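PDB 2IEE: probable ABC transporter extracellular-binding protein yckB from Bacillus subtilis, which probably serves as the solute-binding component of an ABC-type transport system, as a lipid-anchored extracellular protein of bacterial solute-binding family 3. Local coordinates for residues E15-K18 and K22-V25; E52-A57 and T105-S110; T77-G82 and E99-S104; N179-Q184 and K252-D257; Q209-K214 and K222-A227. All blocks are in the same frame, centred on the assembly; numbering follows the deposited sequence.

Contact 1. Residues E15-K18 and K22-V25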
# COMPACT_ATOMS: atom_id res chain seq x y z
N GLU A 15 3.30 -18.76 -21.94
CA GLU A 15 2.67 -19.24 -23.16
C GLU A 15 1.30 -19.83 -22.81
O GLU A 15 0.38 -19.81 -23.62
CB GLU A 15 3.53 -20.31 -23.84
CG GLU A 15 4.89 -19.84 -24.39
CD GLU A 15 4.79 -18.73 -25.43
OE1 GLU A 15 3.75 -18.64 -26.12
OE2 GLU A 15 5.76 -17.94 -25.56
N GLN A 16 1.18 -20.34 -21.58
CA GLN A 16 -0.08 -20.92 -21.12
C GLN A 16 -1.09 -19.81 -20.86
O GLN A 16 -2.28 -19.94 -21.17
CB GLN A 16 0.15 -21.73 -19.84
CG GLN A 16 -1.06 -22.54 -19.39
CD GLN A 16 -0.83 -23.24 -18.06
OE1 GLN A 16 0.10 -24.03 -17.90
NE2 GLN A 16 -1.69 -22.95 -17.09
N ILE A 17 -0.62 -18.70 -20.29
CA ILE A 17 -1.47 -17.55 -19.99
C ILE A 17 -1.89 -16.92 -21.31
O ILE A 17 -3.06 -16.58 -21.51
CB ILE A 17 -0.71 -16.46 -19.20
CG1 ILE A 17 -0.05 -17.06 -17.96
CG2 ILE A 17 -1.66 -15.34 -18.80
CD1 ILE A 17 -0.99 -17.85 -17.10
N LYS A 18 -0.92 -16.76 -22.21
CA LYS A 18 -1.16 -16.18 -23.51
C LYS A 18 -2.16 -17.01 -24.30
O LYS A 18 -2.97 -16.47 -25.05
CB LYS A 18 0.16 -16.08 -24.29
CG LYS A 18 0.03 -15.44 -25.67
CD LYS A 18 1.40 -15.21 -26.30
CE LYS A 18 1.28 -14.60 -27.68
NZ LYS A 18 2.62 -14.31 -28.26
N LYS A 22 -6.10 -15.16 -20.49
CA LYS A 22 -6.45 -14.63 -19.17
C LYS A 22 -5.38 -14.94 -18.13
O LYS A 22 -4.79 -16.02 -18.12
CB LYS A 22 -7.79 -15.20 -18.70
CG LYS A 22 -8.98 -14.76 -19.54
CD LYS A 22 -10.30 -15.39 -19.08
CE LYS A 22 -10.76 -14.85 -17.73
NZ LYS A 22 -12.13 -15.32 -17.39
N ILE A 23 -5.14 -13.98 -17.25
CA ILE A 23 -4.17 -14.14 -16.18
C ILE A 23 -4.94 -14.12 -14.87
O ILE A 23 -5.76 -13.23 -14.64
CB ILE A 23 -3.12 -13.01 -16.18
CG1 ILE A 23 -2.14 -13.21 -15.03
CG2 ILE A 23 -3.81 -11.66 -16.05
CD1 ILE A 23 -0.97 -12.25 -15.06
N VAL A 24 -4.69 -15.11 -14.01
CA VAL A 24 -5.37 -15.21 -12.73
C VAL A 24 -4.54 -14.47 -11.69
O VAL A 24 -3.36 -14.77 -11.50
CB VAL A 24 -5.53 -16.68 -12.31
CG1 VAL A 24 -6.36 -16.78 -11.05
CG2 VAL A 24 -6.18 -17.47 -13.43
N VAL A 25 -5.14 -13.50 -11.01
CA VAL A 25 -4.41 -12.72 -10.02
C VAL A 25 -5.12 -12.64 -8.68
O VAL A 25 -6.30 -12.32 -8.59
CB VAL A 25 -4.17 -11.27 -10.53
CG1 VAL A 25 -3.24 -10.53 -9.58
CG2 VAL A 25 -3.59 -11.30 -11.93
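Ile17, on the helix near the start of the chain, packs against Lys22 and Ile23 at the beginning of the strand that follows. The apolar part of the contact rests on one methyl: Ile17 CG2 lies 3.8 Å from Ile23 CB, the two side chains passing each other at a slant. That methyl reaches across because it stands anti to the backbone N of Ile17, while CG1 takes the place beside N (chi1 -52°). A branched, wholly apolar residue suits a buried helix position like this, where Ile17 also meets Leu63 and Asp85.

The second approach is to the backbone. Ile17 CG2 comes within 3.3 Å of Lys22 O, so the carbonyl is met by a methyl of the helix, while the Lys22 side chain sets out away from the helix; its NZ makes a long, weak ion pair with Glu66, which fits a lysine at a partly exposed site.

No hydrogen bond joins the two segments. The strand's own bonds run to its sheet neighbours: Ile23 pairs through the backbone with Lys64 and Glu66, and Val24 with Asp85. Strand 22-27 is thereby the middle strand of a three-stranded parallel sheet, and the helix-turn-strand unit made with helix 14-20 opens the first alpha/beta lobe of the bilobal fold typical of solute-binding proteins.

Contact 2. Residues E52-A57 and T105-S110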
# COMPACT_ATOMS: atom_id res chain seq x y z
N GLU A 52 -6.09 -1.73 -10.82
CA GLU A 52 -6.19 -1.11 -12.14
C GLU A 52 -4.87 -1.16 -12.88
O GLU A 52 -4.85 -1.30 -14.10
CB GLU A 52 -6.68 0.35 -12.02
CG GLU A 52 -8.09 0.52 -11.45
CD GLU A 52 -9.14 -0.31 -12.18
OE1 GLU A 52 -9.03 -0.48 -13.41
OE2 GLU A 52 -10.09 -0.78 -11.52
N VAL A 53 -3.76 -1.06 -12.16
CA VAL A 53 -2.44 -1.12 -12.79
C VAL A 53 -2.26 -2.49 -13.44
O VAL A 53 -1.78 -2.59 -14.57
CB VAL A 53 -1.31 -0.90 -11.76
CG1 VAL A 53 0.04 -1.25 -12.38
CG2 VAL A 53 -1.30 0.56 -11.28
N VAL A 54 -2.62 -3.54 -12.72
CA VAL A 54 -2.51 -4.89 -13.23
C VAL A 54 -3.46 -5.10 -14.41
O VAL A 54 -3.08 -5.62 -15.46
CB VAL A 54 -2.84 -5.92 -12.13
CG1 VAL A 54 -2.87 -7.32 -12.71
CG2 VAL A 54 -1.81 -5.84 -11.02
N ARG A 55 -4.71 -4.67 -14.22
CA ARG A 55 -5.74 -4.81 -15.24
C ARG A 55 -5.27 -4.22 -16.57
O ARG A 55 -5.33 -4.88 -17.61
CB ARG A 55 -7.03 -4.11 -14.76
CG ARG A 55 -8.21 -4.11 -15.73
CD ARG A 55 -9.47 -3.55 -15.05
NE ARG A 55 -10.14 -4.55 -14.22
CZ ARG A 55 -10.72 -4.32 -13.05
NH1 ARG A 55 -10.72 -3.10 -12.53
NH2 ARG A 55 -11.31 -5.31 -12.40
N GLU A 56 -4.77 -2.99 -16.52
CA GLU A 56 -4.29 -2.30 -17.71
C GLU A 56 -3.03 -2.96 -18.27
O GLU A 56 -2.88 -3.08 -19.49
CB GLU A 56 -4.01 -0.83 -17.36
CG GLU A 56 -3.56 0.04 -18.53
CD GLU A 56 -4.61 0.14 -19.62
OE1 GLU A 56 -5.82 0.06 -19.30
OE2 GLU A 56 -4.24 0.32 -20.80
N ALA A 57 -2.13 -3.38 -17.40
CA ALA A 57 -0.90 -4.03 -17.85
C ALA A 57 -1.28 -5.29 -18.62
O ALA A 57 -0.74 -5.56 -19.69
CB ALA A 57 -0.01 -4.37 -16.66
N THR A 105 8.77 -4.98 -11.81
CA THR A 105 9.43 -3.76 -11.39
C THR A 105 8.40 -3.15 -10.44
O THR A 105 7.21 -3.43 -10.55
CB THR A 105 9.69 -2.81 -12.57
OG1 THR A 105 8.53 -2.76 -13.41
CG2 THR A 105 10.88 -3.31 -13.40
N PRO A 106 8.83 -2.32 -9.48
CA PRO A 106 7.88 -1.72 -8.54
C PRO A 106 6.98 -0.67 -9.19
O PRO A 106 7.38 0.00 -10.14
CB PRO A 106 8.78 -1.10 -7.47
CG PRO A 106 10.12 -1.82 -7.64
CD PRO A 106 10.22 -1.97 -9.13
N TYR A 107 5.76 -0.54 -8.68
CA TYR A 107 4.84 0.47 -9.19
C TYR A 107 4.31 1.39 -8.09
O TYR A 107 3.38 2.17 -8.30
CB TYR A 107 3.69 -0.15 -10.00
CG TYR A 107 3.14 -1.47 -9.51
CD1 TYR A 107 2.39 -1.55 -8.34
CD2 TYR A 107 3.32 -2.64 -10.25
CE1 TYR A 107 1.81 -2.75 -7.93
CE2 TYR A 107 2.75 -3.85 -9.86
CZ TYR A 107 2.00 -3.89 -8.70
OH TYR A 107 1.41 -5.07 -8.29
N LYS A 108 4.91 1.29 -6.91
CA LYS A 108 4.56 2.14 -5.78
C LYS A 108 5.72 2.21 -4.79
O LYS A 108 6.28 1.18 -4.41
CB LYS A 108 3.29 1.65 -5.05
CG LYS A 108 2.90 2.55 -3.88
CD LYS A 108 1.41 2.46 -3.52
CE LYS A 108 1.06 1.18 -2.77
NZ LYS A 108 1.68 1.13 -1.42
N TYR A 109 6.07 3.43 -4.39
CA TYR A 109 7.14 3.66 -3.44
C TYR A 109 6.54 4.51 -2.33
O TYR A 109 5.81 5.46 -2.59
CB TYR A 109 8.30 4.41 -4.10
CG TYR A 109 8.91 3.69 -5.28
CD1 TYR A 109 8.25 3.61 -6.50
CD2 TYR A 109 10.16 3.08 -5.17
CE1 TYR A 109 8.82 2.96 -7.59
CE2 TYR A 109 10.74 2.41 -6.25
CZ TYR A 109 10.06 2.36 -7.46
OH TYR A 109 10.63 1.72 -8.53
N SER A 110 6.84 4.17 -1.08
CA SER A 110 6.30 4.92 0.03
C SER A 110 7.19 4.74 1.25
O SER A 110 8.29 4.19 1.17
CB SER A 110 4.87 4.45 0.32
OG SER A 110 4.23 5.29 1.26
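Tyr107 carries this contact from its side, turning one face of its ring to Val53 and bringing its hydroxyl near Val54 on helix 49-60. Its CB already heads toward the helix. The first torsion (chi1 37°) sets CG between the backbone N and the carbonyl carbon, well short of the ideal 60°, and the ring follows from there. Of the ring atoms, Tyr107 CD2 is the nearest to Val53 CG1, at 4.2 Å. The methyl sits 4.1 Å above the ring plane, displaced from the centre toward the rim. Val53 delivers it by holding CG1 anti to its own backbone N (chi1 169°). Farther out, Tyr107 OH comes 4.3 Å from Val54 CG2, a loose van der Waals touch between oxygen and methyl; its polar need is met by a hydrogen bond with Glu50 OE2, about one turn back on the same helix. Tyrosine suits the place because its ring can pack among valines while its oxygen finds a carboxylate within the buried surroundings.

The salt-bridged pair Arg55 and Glu52 lies on the helix away from Tyr107. Val53 is further packed by Leu228 of helix 218-234 and by Leu237 and Leu240 of helix 236-244, while Tyr107 also touches Ala88 and Leu211. The contact therefore lies between helix 49-60 and the chain entering strand 108-116, which runs antiparallel to strand 197-214.

Contact 3. Residues T77-G82 and E99-S104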
# COMPACT_ATOMS: atom_id res chain seq x y z
N THR A 77 1.35 -18.85 -1.22
CA THR A 77 1.33 -20.30 -1.40
C THR A 77 0.57 -20.64 -2.67
O THR A 77 0.88 -21.61 -3.36
CB THR A 77 0.65 -21.00 -0.21
OG1 THR A 77 1.44 -20.82 0.97
CG2 THR A 77 0.50 -22.49 -0.48
N ALA A 78 -0.44 -19.84 -2.98
CA ALA A 78 -1.26 -20.05 -4.16
C ALA A 78 -0.41 -19.77 -5.39
O ALA A 78 -0.62 -20.36 -6.45
CB ALA A 78 -2.47 -19.14 -4.13
N VAL A 79 0.55 -18.86 -5.25
CA VAL A 79 1.43 -18.52 -6.36
C VAL A 79 2.38 -19.68 -6.64
O VAL A 79 2.63 -20.03 -7.79
CB VAL A 79 2.25 -17.26 -6.04
CG1 VAL A 79 3.24 -16.99 -7.16
CG2 VAL A 79 1.33 -16.06 -5.85
N ASN A 80 2.89 -20.28 -5.57
CA ASN A 80 3.80 -21.41 -5.70
C ASN A 80 3.09 -22.66 -6.19
O ASN A 80 3.61 -23.40 -7.02
CB ASN A 80 4.49 -21.68 -4.37
CG ASN A 80 5.79 -20.92 -4.23
OD1 ASN A 80 6.40 -20.91 -3.17
ND2 ASN A 80 6.22 -20.29 -5.31
N SER A 81 1.89 -22.90 -5.66
CA SER A 81 1.10 -24.07 -6.04
C SER A 81 0.62 -23.98 -7.49
O SER A 81 0.26 -24.99 -8.10
CB SER A 81 -0.11 -24.20 -5.12
OG SER A 81 -1.00 -23.11 -5.30
N GLY A 82 0.62 -22.77 -8.04
CA GLY A 82 0.16 -22.58 -9.40
C GLY A 82 -1.33 -22.30 -9.41
O GLY A 82 -1.95 -22.24 -10.46
N GLU A 99 14.16 -14.18 -3.19
CA GLU A 99 14.83 -15.45 -3.42
C GLU A 99 13.81 -16.56 -3.60
O GLU A 99 14.13 -17.64 -4.10
CB GLU A 99 15.78 -15.79 -2.26
CG GLU A 99 17.22 -15.40 -2.53
CD GLU A 99 17.38 -13.94 -2.93
OE1 GLU A 99 17.26 -13.06 -2.04
OE2 GLU A 99 17.61 -13.68 -4.13
N LYS A 100 12.58 -16.28 -3.19
CA LYS A 100 11.49 -17.25 -3.28
C LYS A 100 10.51 -16.95 -4.42
O LYS A 100 9.82 -17.85 -4.90
CB LYS A 100 10.70 -17.29 -1.97
CG LYS A 100 11.51 -17.64 -0.72
CD LYS A 100 10.60 -17.67 0.50
CE LYS A 100 11.32 -18.13 1.76
NZ LYS A 100 12.32 -17.14 2.25
N PHE A 101 10.45 -15.70 -4.86
CA PHE A 101 9.53 -15.32 -5.93
C PHE A 101 10.13 -14.37 -6.95
O PHE A 101 11.25 -13.88 -6.80
CB PHE A 101 8.31 -14.62 -5.32
CG PHE A 101 7.53 -15.46 -4.37
CD1 PHE A 101 6.67 -16.45 -4.83
CD2 PHE A 101 7.65 -15.26 -2.99
CE1 PHE A 101 5.93 -17.23 -3.94
CE2 PHE A 101 6.91 -16.04 -2.10
CZ PHE A 101 6.05 -17.02 -2.58
N ALA A 102 9.37 -14.11 -8.01
CA ALA A 102 9.80 -13.19 -9.05
C ALA A 102 8.88 -11.97 -8.97
O ALA A 102 7.67 -12.08 -9.11
CB ALA A 102 9.68 -13.84 -10.41
N PHE A 103 9.47 -10.80 -8.73
CA PHE A 103 8.71 -9.57 -8.65
C PHE A 103 8.78 -8.81 -9.96
O PHE A 103 9.73 -8.95 -10.73
CB PHE A 103 9.28 -8.65 -7.57
CG PHE A 103 8.88 -9.02 -6.17
CD1 PHE A 103 7.65 -8.64 -5.67
CD2 PHE A 103 9.77 -9.70 -5.34
CE1 PHE A 103 7.30 -8.92 -4.35
CE2 PHE A 103 9.44 -9.98 -4.02
CZ PHE A 103 8.20 -9.59 -3.53
N SER A 104 7.76 -7.99 -10.22
CA SER A 104 7.76 -7.16 -11.41
C SER A 104 8.52 -5.93 -10.92
O SER A 104 8.89 -5.86 -9.75
CB SER A 104 6.34 -6.74 -11.77
OG SER A 104 5.77 -5.92 -10.75
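Val79 and Asn80, in the last turn of helix 75-81, lie against the ring of Phe101. Walking along the helix, Thr77 comes first and contributes mainly its carbonyl: Ser81 N donates to Thr77 O at 2.8 Å, closing a helical turn. Ala78 is small, as befits a buried position where it packs on Gln83 and Val84. Val79 then points toward the strand. Holding CG1 anti to its backbone N (chi1 175°), it brings that methyl 4.2 Å from Phe101 CD1.

Asn80 makes the closer approach. Its side chain crosses the phenylalanine at about a right angle, yet the amide and ring planes are only 24° apart, so the flat groups are turned nearly alike. Its ND2 lies 3.4 Å from Phe101 CE1, and Asn80 OD1 is 3.8 Å from the same Phe101 CE1. Asparagine suits this exposed position: its amide can border an apolar ring and still meet solvent. Ser81 OG, farther on, accepts a hydrogen bond from Gln83 N. Gly82, the first residue to leave the helical conformation, has positive phi (90°), where glycine is at ease because it has no side chain to collide with the preceding carbonyl.

Phe101 is buried and also packs on Val212. The end of helix 75-81 thus lies against Phe101 of strand 101-103, an outermost strand of the mixed sheet, which pairs antiparallel with strand 197-214.

Contact 4. Residues N179-Q184 and K252-D257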
# COMPACT_ATOMS: atom_id res chain seq x y z
N ASN A 179 1.30 5.51 10.28
CA ASN A 179 0.76 4.76 9.15
C ASN A 179 1.52 5.14 7.88
O ASN A 179 2.43 5.97 7.92
CB ASN A 179 -0.74 5.08 8.98
CG ASN A 179 -1.49 3.98 8.23
OD1 ASN A 179 -0.89 3.02 7.73
ND2 ASN A 179 -2.81 4.11 8.15
N ASP A 180 1.14 4.53 6.76
CA ASP A 180 1.76 4.81 5.46
C ASP A 180 1.54 6.28 5.08
O ASP A 180 0.47 6.83 5.31
CB ASP A 180 1.13 3.90 4.40
CG ASP A 180 1.56 4.26 3.00
OD1 ASP A 180 2.68 3.89 2.60
OD2 ASP A 180 0.77 4.93 2.30
N TYR A 181 2.55 6.91 4.50
CA TYR A 181 2.46 8.31 4.12
C TYR A 181 1.24 8.63 3.26
O TYR A 181 0.43 9.49 3.61
CB TYR A 181 3.71 8.73 3.35
CG TYR A 181 3.59 10.10 2.72
CD1 TYR A 181 3.36 11.24 3.50
CD2 TYR A 181 3.74 10.26 1.35
CE1 TYR A 181 3.29 12.51 2.91
CE2 TYR A 181 3.67 11.52 0.76
CZ TYR A 181 3.45 12.64 1.55
OH TYR A 181 3.39 13.87 0.95
N TYR A 182 1.13 7.95 2.13
CA TYR A 182 0.02 8.20 1.23
C TYR A 182 -1.35 8.00 1.86
O TYR A 182 -2.26 8.79 1.61
CB TYR A 182 0.19 7.35 -0.03
CG TYR A 182 1.32 7.87 -0.88
CD1 TYR A 182 1.27 9.15 -1.43
CD2 TYR A 182 2.47 7.10 -1.09
CE1 TYR A 182 2.33 9.67 -2.17
CE2 TYR A 182 3.54 7.61 -1.84
CZ TYR A 182 3.46 8.89 -2.38
OH TYR A 182 4.52 9.40 -3.11
N LEU A 183 -1.50 6.97 2.70
CA LEU A 183 -2.79 6.74 3.35
C LEU A 183 -3.11 7.92 4.26
O LEU A 183 -4.28 8.28 4.41
CB LEU A 183 -2.77 5.48 4.20
CG LEU A 183 -2.59 4.16 3.47
CD1 LEU A 183 -2.65 3.02 4.48
CD2 LEU A 183 -3.68 4.01 2.41
N GLN A 184 -2.08 8.50 4.85
CA GLN A 184 -2.29 9.63 5.75
C GLN A 184 -2.58 10.93 4.99
O GLN A 184 -3.28 11.78 5.51
CB GLN A 184 -1.10 9.80 6.70
CG GLN A 184 -0.83 8.54 7.54
CD GLN A 184 -0.12 8.82 8.86
OE1 GLN A 184 0.95 9.42 8.90
NE2 GLN A 184 -0.72 8.36 9.95
N LYS A 252 6.54 6.90 -8.42
CA LYS A 252 7.92 7.37 -8.46
C LYS A 252 8.46 7.56 -7.05
O LYS A 252 7.75 8.06 -6.18
CB LYS A 252 8.00 8.67 -9.25
CG LYS A 252 7.64 8.50 -10.72
CD LYS A 252 7.62 9.83 -11.46
CE LYS A 252 7.18 9.63 -12.89
NZ LYS A 252 7.11 10.92 -13.62
N LYS A 253 9.71 7.17 -6.84
CA LYS A 253 10.33 7.29 -5.52
C LYS A 253 10.51 8.74 -5.08
O LYS A 253 10.93 9.59 -5.86
CB LYS A 253 11.69 6.60 -5.52
CG LYS A 253 12.36 6.54 -4.16
CD LYS A 253 13.82 6.12 -4.31
CE LYS A 253 14.44 5.76 -2.97
NZ LYS A 253 13.85 4.52 -2.43
N ILE A 254 10.19 9.00 -3.82
CA ILE A 254 10.31 10.33 -3.25
C ILE A 254 11.72 10.54 -2.70
O ILE A 254 12.16 9.81 -1.82
CB ILE A 254 9.30 10.55 -2.10
CG1 ILE A 254 7.87 10.52 -2.64
CG2 ILE A 254 9.59 11.88 -1.40
CD1 ILE A 254 6.81 10.68 -1.57
N ASP A 255 12.42 11.54 -3.23
CA ASP A 255 13.76 11.84 -2.76
C ASP A 255 13.61 12.50 -1.39
O ASP A 255 13.47 13.72 -1.29
CB ASP A 255 14.46 12.78 -3.74
CG ASP A 255 15.85 13.17 -3.29
OD1 ASP A 255 16.63 12.27 -2.91
OD2 ASP A 255 16.17 14.38 -3.32
N ALA A 256 13.63 11.69 -0.34
CA ALA A 256 13.48 12.21 1.01
C ALA A 256 14.43 11.56 2.01
O ALA A 256 15.00 10.50 1.75
CB ALA A 256 12.03 12.02 1.47
N ASP A 257 14.59 12.21 3.16
CA ASP A 257 15.45 11.72 4.23
C ASP A 257 14.66 10.71 5.07
O ASP A 257 14.04 11.08 6.07
CB ASP A 257 15.89 12.90 5.12
CG ASP A 257 17.02 12.53 6.06
OD1 ASP A 257 16.87 11.57 6.85
OD2 ASP A 257 18.07 13.22 6.02
O HOH W 1 6.23 7.80 -3.95
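Ile254, in the loop after helix 236-244, pushes its CD1 methyl toward Tyr181 and Tyr182. Its side chain is extended (chi2 178°), which carries CD1 well away from its backbone. The methyl lies 3.9 Å from Tyr182 CZ and 4.0 Å from Tyr181 CE2; the still shorter approach to Tyr182 OH is tight enough to be doubtful in detail.

The two tyrosines differ in their first torsion. Tyr181 holds CG anti to its backbone N, whereas Tyr182 places CG beside N (chi1 -71°). As a result Tyr181 CD2 stands 3.7 Å above the centre of the Tyr182 ring. Tyrosine at 182 adds a polar end: its OH donates to a water at 2.5 Å, a short bond, and that water donates to Lys252 O at 2.7 Å, bridging the segments.

Asp180 is the N-cap of the helix, its OD2 accepting from Leu183 N at 3.1 Å on the anti side of the carboxylate; aspartate suits a helix start whose NH groups would otherwise lack partners. Its OD1 is bound by Ser110. The contact thus lies where strand 176-180 gives way to helix 181-190, beside strand 108-116, with Tyr111 against both Tyr181 and Ile254.

Contact 5. Residues Q209-K214 and K222-A227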
# COMPACT_ATOMS: atom_id res chain seq x y z
N GLN A 209 6.21 -1.66 -3.55
CA GLN A 209 5.38 -2.81 -3.88
C GLN A 209 5.41 -3.16 -5.36
O GLN A 209 5.59 -2.30 -6.23
CB GLN A 209 3.93 -2.56 -3.45
CG GLN A 209 3.75 -2.29 -1.97
CD GLN A 209 4.34 -0.96 -1.54
OE1 GLN A 209 4.04 0.07 -2.12
NE2 GLN A 209 5.18 -0.99 -0.52
N ALA A 210 5.22 -4.44 -5.65
CA ALA A 210 5.24 -4.92 -7.03
C ALA A 210 4.43 -6.18 -7.15
O ALA A 210 3.98 -6.74 -6.15
CB ALA A 210 6.69 -5.19 -7.46
N LEU A 211 4.24 -6.65 -8.38
CA LEU A 211 3.49 -7.86 -8.64
C LEU A 211 4.34 -9.09 -8.28
O LEU A 211 5.51 -9.17 -8.65
CB LEU A 211 3.08 -7.93 -10.11
CG LEU A 211 2.15 -9.09 -10.45
CD1 LEU A 211 0.76 -8.84 -9.85
CD2 LEU A 211 2.06 -9.24 -11.97
N VAL A 212 3.73 -10.03 -7.58
CA VAL A 212 4.43 -11.24 -7.15
C VAL A 212 4.05 -12.46 -7.98
O VAL A 212 2.87 -12.76 -8.16
CB VAL A 212 4.13 -11.56 -5.67
CG1 VAL A 212 5.08 -12.64 -5.18
CG2 VAL A 212 4.25 -10.30 -4.82
N MSE A 213 5.06 -13.16 -8.50
CA MSE A 213 4.79 -14.36 -9.27
C MSE A 213 5.85 -15.43 -9.04
O MSE A 213 6.90 -15.17 -8.45
CB MSE A 213 4.64 -14.03 -10.77
CG MSE A 213 5.70 -13.14 -11.38
SE MSE A 213 5.05 -11.98 -12.84
CE MSE A 213 5.85 -10.34 -12.19
N LYS A 214 5.54 -16.66 -9.45
CA LYS A 214 6.44 -17.79 -9.28
C LYS A 214 7.79 -17.41 -9.87
O LYS A 214 7.87 -16.95 -11.00
CB LYS A 214 5.86 -19.01 -10.00
CG LYS A 214 6.40 -20.36 -9.55
CD LYS A 214 5.67 -21.48 -10.29
CE LYS A 214 6.18 -22.85 -9.91
NZ LYS A 214 5.56 -23.91 -10.76
N LYS A 222 9.06 -10.90 -17.44
CA LYS A 222 9.58 -9.99 -18.46
C LYS A 222 8.45 -9.29 -19.23
O LYS A 222 8.54 -8.10 -19.53
CB LYS A 222 10.49 -10.74 -19.43
CG LYS A 222 11.29 -9.83 -20.35
CD LYS A 222 12.19 -10.62 -21.31
CE LYS A 222 13.07 -9.68 -22.12
NZ LYS A 222 12.27 -8.64 -22.84
N LYS A 223 7.40 -10.03 -19.54
CA LYS A 223 6.27 -9.46 -20.27
C LYS A 223 5.54 -8.41 -19.44
O LYS A 223 5.19 -7.34 -19.95
CB LYS A 223 5.31 -10.58 -20.69
CG LYS A 223 5.81 -11.39 -21.88
CD LYS A 223 5.75 -10.54 -23.14
CE LYS A 223 6.22 -11.30 -24.36
NZ LYS A 223 6.03 -10.49 -25.60
N MSE A 224 5.31 -8.71 -18.17
CA MSE A 224 4.64 -7.77 -17.27
C MSE A 224 5.45 -6.48 -17.17
O MSE A 224 4.90 -5.38 -17.27
CB MSE A 224 4.48 -8.37 -15.88
CG MSE A 224 3.20 -9.15 -15.65
SE MSE A 224 1.62 -8.01 -15.77
CE MSE A 224 0.60 -9.08 -17.00
N ASN A 225 6.76 -6.62 -16.99
CA ASN A 225 7.63 -5.45 -16.88
C ASN A 225 7.61 -4.63 -18.16
O ASN A 225 7.70 -3.40 -18.13
CB ASN A 225 9.07 -5.87 -16.56
CG ASN A 225 9.23 -6.34 -15.12
OD1 ASN A 225 8.28 -6.34 -14.34
ND2 ASN A 225 10.45 -6.74 -14.76
N GLU A 226 7.49 -5.32 -19.29
CA GLU A 226 7.44 -4.65 -20.59
C GLU A 226 6.22 -3.73 -20.65
O GLU A 226 6.31 -2.58 -21.08
CB GLU A 226 7.40 -5.69 -21.71
CG GLU A 226 8.79 -6.17 -22.16
CD GLU A 226 8.75 -7.32 -23.16
OE1 GLU A 226 7.98 -7.26 -24.13
OE2 GLU A 226 9.52 -8.29 -22.97
N ALA A 227 5.07 -4.24 -20.21
CA ALA A 227 3.84 -3.46 -20.22
C ALA A 227 3.89 -2.34 -19.17
O ALA A 227 3.43 -1.23 -19.42
CB ALA A 227 2.64 -4.36 -19.98
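The salt bridge between Lys222 NZ and Glu226 OE2, 2.8 Å long, joins residues one turn apart on the helix whose Met224 packs against Leu211 and Met213. The nitrogen reaches the oxygen from above the carboxylate plane, 38° out of it. This charged pair suits the outer side of the helix, since both residues reach solvent, while the inner side is apolar. The whole is a strand-turn-helix unit of an alpha/beta lobe in the bilobal solute-binding fold: strand 197-214 ends, the chain turns, and helix 218-234 returns along it.

Both methionines are selenomethionines. Met224 points inward with a chain bent at its second and third torsions, which folds it over Leu211 so that Leu211 CD2 meets Met224 CG at 3.9 Å and SE at 4.0 Å. The flexible, unbranched chain can follow the shape of its neighbours, among them Leu61 and Ala57. Leu211, with CG anti to its backbone N (chi1 -173°), crosses it at a slant and touches Val54 of helix 49-60 as well. Leucine is apt at this buried site, where its CD2 branch reaches the selenomethionine chain. Nearer the backbone of Met224 the packing is looser: Met213 CE stops 4.4 Å from Met224 CB.

Overall arrangement
From the N terminus, contact 1 closes a very short loop, helix 14-20 to strand 22-27, before the others open. Contact 2 spans the longer excursion from helix 49-60 to strand 108-116, and contact 3 nests inside it. Contact 4 then reaches from strand 176-180 and helix 181-190 to the late loop, enclosing contact 5; no loops cross. Contact 5 is the meeting point of the first lobe: Met224 CE touches Ile23 of contact 1, Asn225 bonds Thr105 of contact 2, and Met213 pairs with Ala102 of contact 3. Strands 108-116 and 197-214 carry the mixed sheet on toward contact 4, where Tyr109 packs on Lys253, at the opposite side of the chain's centre from contact 1.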